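Local structure of acetylornithine aminotransferase (Aquifex aeolicus, 2EH6) at residues L61-Q72 against S269-C278; Y332-I343 against A367-L375. The protein catalyses the pyridoxal-phosphate-dependent transfer of an amino group between N(2)-acetyl-L-ornithine and 2-oxoglutarate in arginine biosynthesis, working as a homodimer. One frame throughout, in Å; residues are numbered along the deposited sequence.

Overall arrangement
The two contacts sit in different parts of this class-III aminotransferase subunit, with centres 41 Å apart and nearest atoms about 23 Å apart. Interaction 1 is the one at the cofactor: Thr270 holds the phosphate of a pyridoxal phosphate that is also gripped by Gly95 and Thr96 of the second subunit, so this contact belongs to an active site built by both chains. Interaction 2, between 332-343 and 367-375, lies away from the annotated sites and packs the C-terminal helix beside a seven-stranded mixed sheet. Helix 275-308 links them physically: it begins within interaction 1, and further along its Leu306 touches Ile368 and Leu371 of the C-terminal helix.

Interaction 1. Residues L61-Q72 against S269-C278. With PLP (pyridoxal-5'-phosphate), chain D.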
loop_
_atom_site.group_PDB
_atom_site.type_symbol
_atom_site.label_atom_id
_atom_site.label_comp_id
_atom_site.label_asym_id
_atom_site.label_seq_id
_atom_site.Cartn_x
_atom_site.Cartn_y
_atom_site.Cartn_z
ATOM N N LEU A 61 -12.501 1.497 12.244
ATOM C CA LEU A 61 -11.852 1.240 10.964
ATOM C C LEU A 61 -10.336 1.433 11.020
ATOM O O LEU A 61 -9.575 0.668 10.420
ATOM C CB LEU A 61 -12.408 2.182 9.893
ATOM C CG LEU A 61 -13.864 2.022 9.440
ATOM C CD1 LEU A 61 -14.191 3.117 8.431
ATOM C CD2 LEU A 61 -14.069 0.650 8.828
ATOM N N HIS A 62 -9.917 2.462 11.745
ATOM C CA HIS A 62 -8.528 2.916 11.783
ATOM C C HIS A 62 -8.229 3.739 13.042
ATOM O O HIS A 62 -8.981 4.622 13.432
ATOM C CB HIS A 62 -8.268 3.760 10.535
ATOM C CG HIS A 62 -6.903 4.390 10.627
ATOM N ND1 HIS A 62 -5.764 3.759 10.247
ATOM C CD2 HIS A 62 -6.571 5.672 11.080
ATOM C CE1 HIS A 62 -4.770 4.644 10.463
ATOM N NE2 HIS A 62 -5.224 5.796 10.962
ATOM N N VAL A 63 -7.107 3.439 13.730
ATOM C CA VAL A 63 -6.648 4.341 14.796
ATOM C C VAL A 63 -5.189 4.816 14.601
ATOM O O VAL A 63 -4.733 5.773 15.211
ATOM C CB VAL A 63 -6.777 3.598 16.134
ATOM C CG1 VAL A 63 -8.225 3.163 16.362
ATOM C CG2 VAL A 63 -5.875 2.381 16.129
ATOM N N SER A 64 -4.453 4.081 13.728
ATOM C CA SER A 64 -3.003 4.289 13.505
ATOM C C SER A 64 -2.128 3.566 14.525
ATOM O O SER A 64 -2.540 3.206 15.617
ATOM C CB SER A 64 -2.623 5.770 13.475
ATOM O OG SER A 64 -2.298 6.202 14.792
ATOM N N ASN A 65 -0.857 3.364 14.115
ATOM C CA ASN A 65 0.105 2.720 15.001
ATOM C C ASN A 65 0.710 3.686 16.032
ATOM O O ASN A 65 1.767 3.436 16.601
ATOM C CB ASN A 65 1.209 2.101 14.143
ATOM C CG ASN A 65 0.631 0.966 13.331
ATOM O OD1 ASN A 65 0.137 -0.026 13.857
ATOM N ND2 ASN A 65 0.701 1.134 11.999
ATOM N N LEU A 66 0.033 4.844 16.230
ATOM C CA LEU A 66 0.399 5.704 17.360
ATOM C C LEU A 66 0.031 5.020 18.679
ATOM O O LEU A 66 0.592 5.275 19.736
ATOM C CB LEU A 66 -0.382 7.020 17.260
ATOM C CG LEU A 66 0.033 7.903 16.082
ATOM C CD1 LEU A 66 -0.830 9.164 15.971
ATOM C CD2 LEU A 66 1.479 8.379 16.182
ATOM N N TYR A 67 -1.003 4.157 18.585
ATOM C CA TYR A 67 -1.508 3.457 19.759
ATOM C C TYR A 67 -1.315 1.941 19.629
ATOM O O TYR A 67 -0.865 1.429 18.612
ATOM C CB TYR A 67 -3.000 3.794 19.935
ATOM C CG TYR A 67 -3.264 5.231 19.625
ATOM C CD1 TYR A 67 -2.964 6.213 20.563
ATOM C CD2 TYR A 67 -3.833 5.593 18.403
ATOM C CE1 TYR A 67 -3.227 7.546 20.285
ATOM C CE2 TYR A 67 -4.104 6.925 18.128
ATOM C CZ TYR A 67 -3.811 7.897 19.066
ATOM O OH TYR A 67 -4.092 9.224 18.805
ATOM N N GLU A 68 -1.711 1.228 20.680
ATOM C CA GLU A 68 -1.665 -0.228 20.685
ATOM C C GLU A 68 -2.753 -0.772 19.765
ATOM O O GLU A 68 -3.892 -0.314 19.813
ATOM C CB GLU A 68 -1.911 -0.772 22.092
ATOM C CG GLU A 68 -0.748 -0.643 23.046
ATOM C CD GLU A 68 -1.105 -1.143 24.433
ATOM O OE1 GLU A 68 -1.697 -2.242 24.528
ATOM O OE2 GLU A 68 -0.796 -0.447 25.422
ATOM N N ASN A 69 -2.396 -1.745 18.933
ATOM C CA ASN A 69 -3.344 -2.377 18.015
ATOM C C ASN A 69 -3.393 -3.868 18.353
ATOM O O ASN A 69 -2.746 -4.684 17.693
ATOM C CB ASN A 69 -2.896 -2.197 16.556
ATOM C CG ASN A 69 -3.135 -0.791 16.032
ATOM O OD1 ASN A 69 -3.780 -0.612 15.001
ATOM N ND2 ASN A 69 -2.605 0.212 16.731
ATOM N N PRO A 70 -4.165 -4.244 19.388
ATOM C CA PRO A 70 -4.297 -5.640 19.824
ATOM C C PRO A 70 -4.639 -6.618 18.702
ATOM O O PRO A 70 -4.220 -7.777 18.722
ATOM C CB PRO A 70 -5.395 -5.564 20.884
ATOM C CG PRO A 70 -5.206 -4.185 21.461
ATOM C CD PRO A 70 -5.005 -3.358 20.215
ATOM N N TRP A 71 -5.418 -6.158 17.731
ATOM C CA TRP A 71 -5.795 -7.007 16.605
ATOM C C TRP A 71 -4.558 -7.403 15.801
ATOM O O TRP A 71 -4.531 -8.466 15.182
ATOM C CB TRP A 71 -6.812 -6.282 15.723
ATOM C CG TRP A 71 -6.502 -4.840 15.534
ATOM C CD1 TRP A 71 -5.648 -4.295 14.620
ATOM C CD2 TRP A 71 -7.019 -3.748 16.303
ATOM N NE1 TRP A 71 -5.602 -2.932 14.771
ATOM C CE2 TRP A 71 -6.433 -2.568 15.798
ATOM C CE3 TRP A 71 -7.924 -3.652 17.372
ATOM C CZ2 TRP A 71 -6.717 -1.304 16.324
ATOM C CZ3 TRP A 71 -8.209 -2.392 17.897
ATOM C CH2 TRP A 71 -7.605 -1.234 17.371
ATOM N N GLN A 72 -3.538 -6.548 15.804
ATOM C CA GLN A 72 -2.292 -6.863 15.101
ATOM C C GLN A 72 -1.607 -8.026 15.829
ATOM O O GLN A 72 -1.101 -8.957 15.200
ATOM C CB GLN A 72 -1.358 -5.640 15.068
ATOM C CG GLN A 72 -1.621 -4.685 13.896
ATOM C CD GLN A 72 -0.756 -3.426 13.937
ATOM O OE1 GLN A 72 0.455 -3.490 14.161
ATOM N NE2 GLN A 72 -1.377 -2.279 13.706
ATOM N N SER A 269 3.904 2.420 8.682
ATOM C CA SER A 269 2.846 2.533 7.679
ATOM C C SER A 269 1.630 3.146 8.364
ATOM O O SER A 269 1.258 2.732 9.462
ATOM C CB SER A 269 2.486 1.144 7.138
ATOM O OG SER A 269 1.395 1.209 6.237
ATOM N N THR A 270 1.013 4.139 7.732
ATOM C CA THR A 270 -0.150 4.774 8.334
ATOM C C THR A 270 -1.333 3.803 8.414
ATOM O O THR A 270 -1.910 3.612 9.488
ATOM C CB THR A 270 -0.586 6.037 7.549
ATOM O OG1 THR A 270 0.484 6.993 7.536
ATOM C CG2 THR A 270 -1.806 6.673 8.206
ATOM N N PHE A 271 -1.683 3.185 7.287
ATOM C CA PHE A 271 -2.816 2.248 7.243
ATOM C C PHE A 271 -2.473 0.828 7.695
ATOM O O PHE A 271 -3.369 0.018 7.970
ATOM C CB PHE A 271 -3.377 2.140 5.822
ATOM C CG PHE A 271 -3.935 3.420 5.271
ATOM C CD1 PHE A 271 -4.848 4.179 5.996
ATOM C CD2 PHE A 271 -3.588 3.836 3.989
ATOM C CE1 PHE A 271 -5.411 5.333 5.448
ATOM C CE2 PHE A 271 -4.145 4.990 3.432
ATOM C CZ PHE A 271 -5.054 5.736 4.159
ATOM N N GLY A 272 -1.183 0.518 7.751
ATOM C CA GLY A 272 -0.771 -0.822 8.127
ATOM C C GLY A 272 -1.308 -1.344 9.446
ATOM O O GLY A 272 -1.210 -0.670 10.474
ATOM N N GLY A 273 -1.887 -2.545 9.410
ATOM C CA GLY A 273 -2.404 -3.162 10.623
ATOM C C GLY A 273 -3.672 -2.571 11.210
ATOM O O GLY A 273 -3.938 -2.712 12.405
ATOM N N ASN A 274 -4.463 -1.911 10.375
ATOM C CA ASN A 274 -5.704 -1.318 10.839
ATOM C C ASN A 274 -6.629 -2.478 11.253
ATOM O O ASN A 274 -6.467 -3.604 10.791
ATOM C CB ASN A 274 -6.314 -0.477 9.714
ATOM C CG ASN A 274 -6.743 -1.313 8.543
ATOM O OD1 ASN A 274 -7.775 -1.983 8.599
ATOM N ND2 ASN A 274 -5.946 -1.301 7.472
ATOM N N PRO A 275 -7.604 -2.217 12.133
ATOM C CA PRO A 275 -8.517 -3.277 12.582
ATOM C C PRO A 275 -9.376 -3.969 11.520
ATOM O O PRO A 275 -9.777 -5.115 11.705
ATOM C CB PRO A 275 -9.351 -2.584 13.665
ATOM C CG PRO A 275 -9.329 -1.139 13.247
ATOM C CD PRO A 275 -7.898 -0.944 12.813
ATOM N N LEU A 276 -9.647 -3.294 10.408
ATOM C CA LEU A 276 -10.462 -3.906 9.364
ATOM C C LEU A 276 -9.665 -4.988 8.633
ATOM O O LEU A 276 -10.152 -6.098 8.414
ATOM C CB LEU A 276 -10.936 -2.843 8.373
ATOM C CG LEU A 276 -11.997 -3.313 7.373
ATOM C CD1 LEU A 276 -13.277 -3.651 8.123
ATOM C CD2 LEU A 276 -12.256 -2.229 6.342
ATOM N N ALA A 277 -8.434 -4.660 8.261
ATOM C CA ALA A 277 -7.564 -5.601 7.567
ATOM C C ALA A 277 -7.244 -6.800 8.461
ATOM O O ALA A 277 -7.231 -7.951 8.010
ATOM C CB ALA A 277 -6.266 -4.899 7.157
ATOM N N CYS A 278 -6.979 -6.532 9.731
ATOM C CA CYS A 278 -6.650 -7.606 10.660
ATOM C C CYS A 278 -7.838 -8.519 10.951
ATOM O O CYS A 278 -7.668 -9.715 11.156
ATOM C CB CYS A 278 -6.082 -7.023 11.954
ATOM S SG CYS A 278 -4.408 -6.315 11.753
HETATM N N1 PLP D . 3.405 11.730 2.413
HETATM C C2 PLP D . 2.913 12.615 3.297
HETATM C C2A PLP D . 2.978 14.090 2.998
HETATM C C3 PLP D . 2.332 12.172 4.504
HETATM O O3 PLP D . 1.828 13.063 5.406
HETATM C C4 PLP D . 2.279 10.767 4.767
HETATM C C4A PLP D . 1.655 10.296 6.032
HETATM C C5 PLP D . 2.830 9.852 3.782
HETATM C C6 PLP D . 3.383 10.391 2.613
HETATM C C5A PLP D . 2.814 8.353 4.000
HETATM O O4P PLP D . 1.491 7.864 3.799
HETATM P P PLP D . 1.470 6.263 4.043
HETATM O O1P PLP D . 2.342 5.556 3.090
HETATM O O2P PLP D . 1.938 5.930 5.548
HETATM O O3P PLP D . -0.049 5.778 3.827
HETATM O O HOH W 1 -0.114 4.579 11.868
#
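Trp71 lies with its indole along Pro275. Its CB meets Cys278 CB, and Trp71 CD1 has Cys278 SG at the ring edge, 3.7 Å away. Chi1 of 41° sets CG between backbone N and carbonyl carbon, swinging the indole over the proline: Pro275 CB stands 3.7 Å from the five-membered ring centroid, a CH-pi contact, with Asn69 CA and Pro70 CD off-centre on the opposite face. Trp71 CZ2 runs on beside Pro275 CD at 3.7 Å. Trp71 NE1 reaches Gly273 O in a weak bond; that oxygen also takes a straighter bond from Gln72 NE2 (2.9 Å), above the carbonyl plane. A second, nearly straight bond from Gln72 NE2 goes to Asn65 OD1 (2.7 Å, 173°), and Asn65 ND2 donates to Gly272 O at 3.0 Å. Were Trp71 replaced by an alanine, the Pro275 ring would probably lose its aromatic cover and Gly273 O one of its donors. Before the type II turn Phe271-Asn274, Thr270 N and OG1 both donate to the cofactor's O2P. From the second subunit, Gly36 O bonds His62 NE2 and Arg9 bonds Asn65 OD1. The contact joins the starts of helices 70-81 and 275-308, with helix 47-59 against Leu276 and strand 87-92 against Gln72.

Interaction 2. Residues Y332-I343 against A367-L375; sequences YVLKALEKGLLI and AISVLREIL
Tyr332 to Ile374, Ala336 to Val370 and Leu341 to Ala367 mark the closest backbone pairings, the axes of helices 332-338 and 367-374 passing 10.0 Å apart with their directions 126° from each other. The C-terminal helix 361-374 thus packs on helix 330-338 and on strand 341-346 of the seven-stranded mixed sheet. Ile374 is the main wedge: chi1 of 68° places CG1 between its backbone N and carbonyl carbon, and CD1 pushes in to 3.8 Å from Ala336 CB, while its CG2 branch lies against CD and CE of Lys339, the two chains running past each other in opposite directions. The Schellman motif at Gly340 ends helix 332-338 and turns the chain into the strand, from which Leu341 drops onto the other helix. Leu341 CD2 touches Val370 CG1 at 3.8 Å, and its CD1 branch touches Ala367 CB at 3.9 Å. At the other end the Tyr332 ring takes Leu375 CD2 over one face and Ile374 O at its edge, 3.4 Å from CE1. No hydrogen bond spans the two segments; cohesion comes from van der Waals packing of apolar side chains, and Lys339 NZ and Glu373 OE1, 5.2 Å apart, form no salt bridge and would probably add at most a weak attraction.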
loop_
_atom_site.group_PDB
_atom_site.type_symbol
_atom_site.label_atom_id
_atom_site.label_comp_id
_atom_site.label_asym_id
_atom_site.label_seq_id
_atom_site.Cartn_x
_atom_site.Cartn_y
_atom_site.Cartn_z
ATOM N N TYR A 332 -7.896 -17.069 -25.811
ATOM C CA TYR A 332 -8.619 -18.027 -24.986
ATOM C C TYR A 332 -9.262 -17.378 -23.767
ATOM O O TYR A 332 -10.309 -17.826 -23.299
ATOM C CB TYR A 332 -7.678 -19.156 -24.578
ATOM C CG TYR A 332 -7.130 -19.877 -25.786
ATOM C CD1 TYR A 332 -7.963 -20.663 -26.586
ATOM C CD2 TYR A 332 -5.801 -19.718 -26.174
ATOM C CE1 TYR A 332 -7.487 -21.269 -27.744
ATOM C CE2 TYR A 332 -5.316 -20.317 -27.335
ATOM C CZ TYR A 332 -6.164 -21.089 -28.114
ATOM O OH TYR A 332 -5.694 -21.668 -29.269
ATOM N N VAL A 333 -8.645 -16.316 -23.260
ATOM C CA VAL A 333 -9.197 -15.612 -22.113
ATOM C C VAL A 333 -10.555 -15.043 -22.518
ATOM O O VAL A 333 -11.531 -15.161 -21.780
ATOM C CB VAL A 333 -8.276 -14.458 -21.658
ATOM C CG1 VAL A 333 -8.926 -13.689 -20.511
ATOM C CG2 VAL A 333 -6.924 -15.019 -21.217
ATOM N N LEU A 334 -10.615 -14.438 -23.702
ATOM C CA LEU A 334 -11.865 -13.866 -24.199
ATOM C C LEU A 334 -12.909 -14.944 -24.475
ATOM O O LEU A 334 -14.072 -14.806 -24.091
ATOM C CB LEU A 334 -11.613 -13.057 -25.474
ATOM C CG LEU A 334 -10.886 -11.724 -25.304
ATOM C CD1 LEU A 334 -10.707 -11.059 -26.662
ATOM C CD2 LEU A 334 -11.691 -10.824 -24.377
ATOM N N LYS A 335 -12.494 -16.019 -25.137
ATOM C CA LYS A 335 -13.411 -17.109 -25.448
ATOM C C LYS A 335 -13.975 -17.723 -24.174
ATOM O O LYS A 335 -15.166 -18.026 -24.097
ATOM C CB LYS A 335 -12.700 -18.182 -26.279
ATOM C CG LYS A 335 -12.337 -17.722 -27.687
ATOM C CD LYS A 335 -11.521 -18.762 -28.440
ATOM C CE LYS A 335 -11.192 -18.283 -29.853
ATOM N NZ LYS A 335 -10.323 -19.242 -30.596
ATOM N N ALA A 336 -13.120 -17.905 -23.171
ATOM C CA ALA A 336 -13.567 -18.479 -21.908
ATOM C C ALA A 336 -14.538 -17.509 -21.239
ATOM O O ALA A 336 -15.563 -17.911 -20.681
ATOM C CB ALA A 336 -12.368 -18.746 -20.997
ATOM N N LEU A 337 -14.205 -16.225 -21.306
ATOM C CA LEU A 337 -15.037 -15.184 -20.719
ATOM C C LEU A 337 -16.446 -15.270 -21.300
ATOM O O LEU A 337 -17.437 -15.289 -20.569
ATOM C CB LEU A 337 -14.433 -13.811 -21.018
ATOM C CG LEU A 337 -15.169 -12.574 -20.495
ATOM C CD1 LEU A 337 -15.194 -12.586 -18.977
ATOM C CD2 LEU A 337 -14.471 -11.320 -21.004
ATOM N N GLU A 338 -16.520 -15.326 -22.625
ATOM C CA GLU A 338 -17.795 -15.409 -23.321
ATOM C C GLU A 338 -18.591 -16.623 -22.845
ATOM O O GLU A 338 -19.821 -16.590 -22.809
ATOM C CB GLU A 338 -17.550 -15.486 -24.832
ATOM C CG GLU A 338 -18.788 -15.325 -25.701
ATOM C CD GLU A 338 -19.695 -16.540 -25.672
ATOM O OE1 GLU A 338 -19.222 -17.647 -26.011
ATOM O OE2 GLU A 338 -20.885 -16.389 -25.315
ATOM N N LYS A 339 -17.891 -17.690 -22.466
ATOM C CA LYS A 339 -18.560 -18.898 -22.000
ATOM C C LYS A 339 -18.764 -18.948 -20.487
ATOM O O LYS A 339 -18.998 -20.015 -19.925
ATOM C CB LYS A 339 -17.796 -20.142 -22.458
ATOM C CG LYS A 339 -17.638 -20.239 -23.968
ATOM C CD LYS A 339 -17.653 -21.682 -24.444
ATOM C CE LYS A 339 -17.617 -21.754 -25.963
ATOM N NZ LYS A 339 -18.192 -23.032 -26.468
ATOM N N GLY A 340 -18.675 -17.794 -19.834
ATOM C CA GLY A 340 -18.884 -17.740 -18.396
ATOM C C GLY A 340 -17.762 -18.272 -17.517
ATOM O O GLY A 340 -18.016 -18.759 -16.411
ATOM N N LEU A 341 -16.526 -18.188 -17.999
ATOM C CA LEU A 341 -15.377 -18.653 -17.222
ATOM C C LEU A 341 -14.266 -17.615 -17.232
ATOM O O LEU A 341 -13.838 -17.161 -18.297
ATOM C CB LEU A 341 -14.821 -19.971 -17.775
ATOM C CG LEU A 341 -13.553 -20.455 -17.048
ATOM C CD1 LEU A 341 -13.919 -20.882 -15.631
ATOM C CD2 LEU A 341 -12.911 -21.612 -17.801
ATOM N N LEU A 342 -13.804 -17.247 -16.041
ATOM C CA LEU A 342 -12.730 -16.276 -15.902
ATOM C C LEU A 342 -11.396 -16.981 -15.698
ATOM O O LEU A 342 -11.188 -17.658 -14.681
ATOM C CB LEU A 342 -12.980 -15.357 -14.703
ATOM C CG LEU A 342 -14.288 -14.568 -14.630
ATOM C CD1 LEU A 342 -14.296 -13.738 -13.349
ATOM C CD2 LEU A 342 -14.422 -13.673 -15.850
ATOM N N ILE A 343 -10.502 -16.833 -16.672
ATOM C CA ILE A 343 -9.170 -17.410 -16.586
ATOM C C ILE A 343 -8.189 -16.276 -16.876
ATOM O O ILE A 343 -8.594 -15.190 -17.302
ATOM C CB ILE A 343 -8.960 -18.574 -17.595
ATOM C CG1 ILE A 343 -9.271 -18.110 -19.023
ATOM C CG2 ILE A 343 -9.839 -19.754 -17.217
ATOM C CD1 ILE A 343 -9.106 -19.206 -20.065
ATOM N N ALA A 367 -15.187 -25.865 -15.237
ATOM C CA ALA A 367 -14.106 -25.126 -15.881
ATOM C C ALA A 367 -13.397 -25.981 -16.929
ATOM O O ALA A 367 -13.077 -25.505 -18.019
ATOM C CB ALA A 367 -13.107 -24.646 -14.836
ATOM N N ILE A 368 -13.150 -27.244 -16.594
ATOM C CA ILE A 368 -12.484 -28.148 -17.522
ATOM C C ILE A 368 -13.294 -28.295 -18.811
ATOM O O ILE A 368 -12.734 -28.280 -19.901
ATOM C CB ILE A 368 -12.273 -29.538 -16.887
ATOM C CG1 ILE A 368 -11.238 -29.438 -15.762
ATOM C CG2 ILE A 368 -11.832 -30.541 -17.947
ATOM C CD1 ILE A 368 -9.859 -28.960 -16.218
ATOM N N SER A 369 -14.608 -28.427 -18.681
ATOM C CA SER A 369 -15.473 -28.571 -19.846
ATOM C C SER A 369 -15.297 -27.382 -20.791
ATOM O O SER A 369 -15.133 -27.553 -22.001
ATOM C CB SER A 369 -16.936 -28.678 -19.404
ATOM O OG SER A 369 -17.782 -28.962 -20.506
ATOM N N VAL A 370 -15.329 -26.175 -20.236
ATOM C CA VAL A 370 -15.163 -24.965 -21.033
ATOM C C VAL A 370 -13.803 -24.963 -21.724
ATOM O O VAL A 370 -13.687 -24.602 -22.896
ATOM C CB VAL A 370 -15.279 -23.704 -20.157
ATOM C CG1 VAL A 370 -14.866 -22.475 -20.953
ATOM C CG2 VAL A 370 -16.710 -23.556 -19.657
ATOM N N LEU A 371 -12.773 -25.364 -20.987
ATOM C CA LEU A 371 -11.423 -25.418 -21.532
ATOM C C LEU A 371 -11.344 -26.416 -22.683
ATOM O O LEU A 371 -10.730 -26.143 -23.717
ATOM C CB LEU A 371 -10.433 -25.808 -20.432
ATOM C CG LEU A 371 -10.218 -24.751 -19.348
ATOM C CD1 LEU A 371 -9.312 -25.306 -18.257
ATOM C CD2 LEU A 371 -9.607 -23.510 -19.971
ATOM N N ARG A 372 -11.967 -27.575 -22.498
ATOM C CA ARG A 372 -11.966 -28.607 -23.525
ATOM C C ARG A 372 -12.599 -28.062 -24.804
ATOM O O ARG A 372 -12.136 -28.345 -25.909
ATOM C CB ARG A 372 -12.743 -29.838 -23.040
ATOM C CG ARG A 372 -12.724 -31.024 -24.008
ATOM C CD ARG A 372 -13.368 -32.255 -23.384
ATOM N NE ARG A 372 -13.174 -33.474 -24.178
ATOM C CZ ARG A 372 -13.868 -33.794 -25.269
ATOM N NH1 ARG A 372 -14.821 -32.991 -25.724
ATOM N NH2 ARG A 372 -13.617 -34.935 -25.902
ATOM N N GLU A 373 -13.651 -27.264 -24.650
ATOM C CA GLU A 373 -14.345 -26.700 -25.801
ATOM C C GLU A 373 -13.645 -25.535 -26.498
ATOM O O GLU A 373 -13.916 -25.270 -27.669
ATOM C CB GLU A 373 -15.761 -26.269 -25.403
ATOM C CG GLU A 373 -16.690 -27.423 -25.061
ATOM C CD GLU A 373 -16.823 -28.431 -26.200
ATOM O OE1 GLU A 373 -17.265 -28.035 -27.302
ATOM O OE2 GLU A 373 -16.485 -29.617 -25.991
ATOM N N ILE A 374 -12.746 -24.841 -25.805
ATOM C CA ILE A 374 -12.072 -23.699 -26.421
ATOM C C ILE A 374 -10.616 -23.918 -26.820
ATOM O O ILE A 374 -10.142 -23.329 -27.789
ATOM C CB ILE A 374 -12.128 -22.446 -25.507
ATOM C CG1 ILE A 374 -11.277 -22.664 -24.257
ATOM C CG2 ILE A 374 -13.573 -22.143 -25.129
ATOM C CD1 ILE A 374 -11.209 -21.447 -23.345
ATOM N N LEU A 375 -9.908 -24.762 -26.083
ATOM C CA LEU A 375 -8.505 -25.013 -26.373
ATOM C C LEU A 375 -8.242 -25.715 -27.699
ATOM O O LEU A 375 -7.310 -25.271 -28.405
ATOM C CB LEU A 375 -7.871 -25.803 -25.228
ATOM C CG LEU A 375 -7.804 -25.019 -23.916
ATOM C CD1 LEU A 375 -7.183 -25.883 -22.840
ATOM C CD2 LEU A 375 -6.996 -23.745 -24.120
ATOM O OXT LEU A 375 -8.944 -26.700 -28.012
#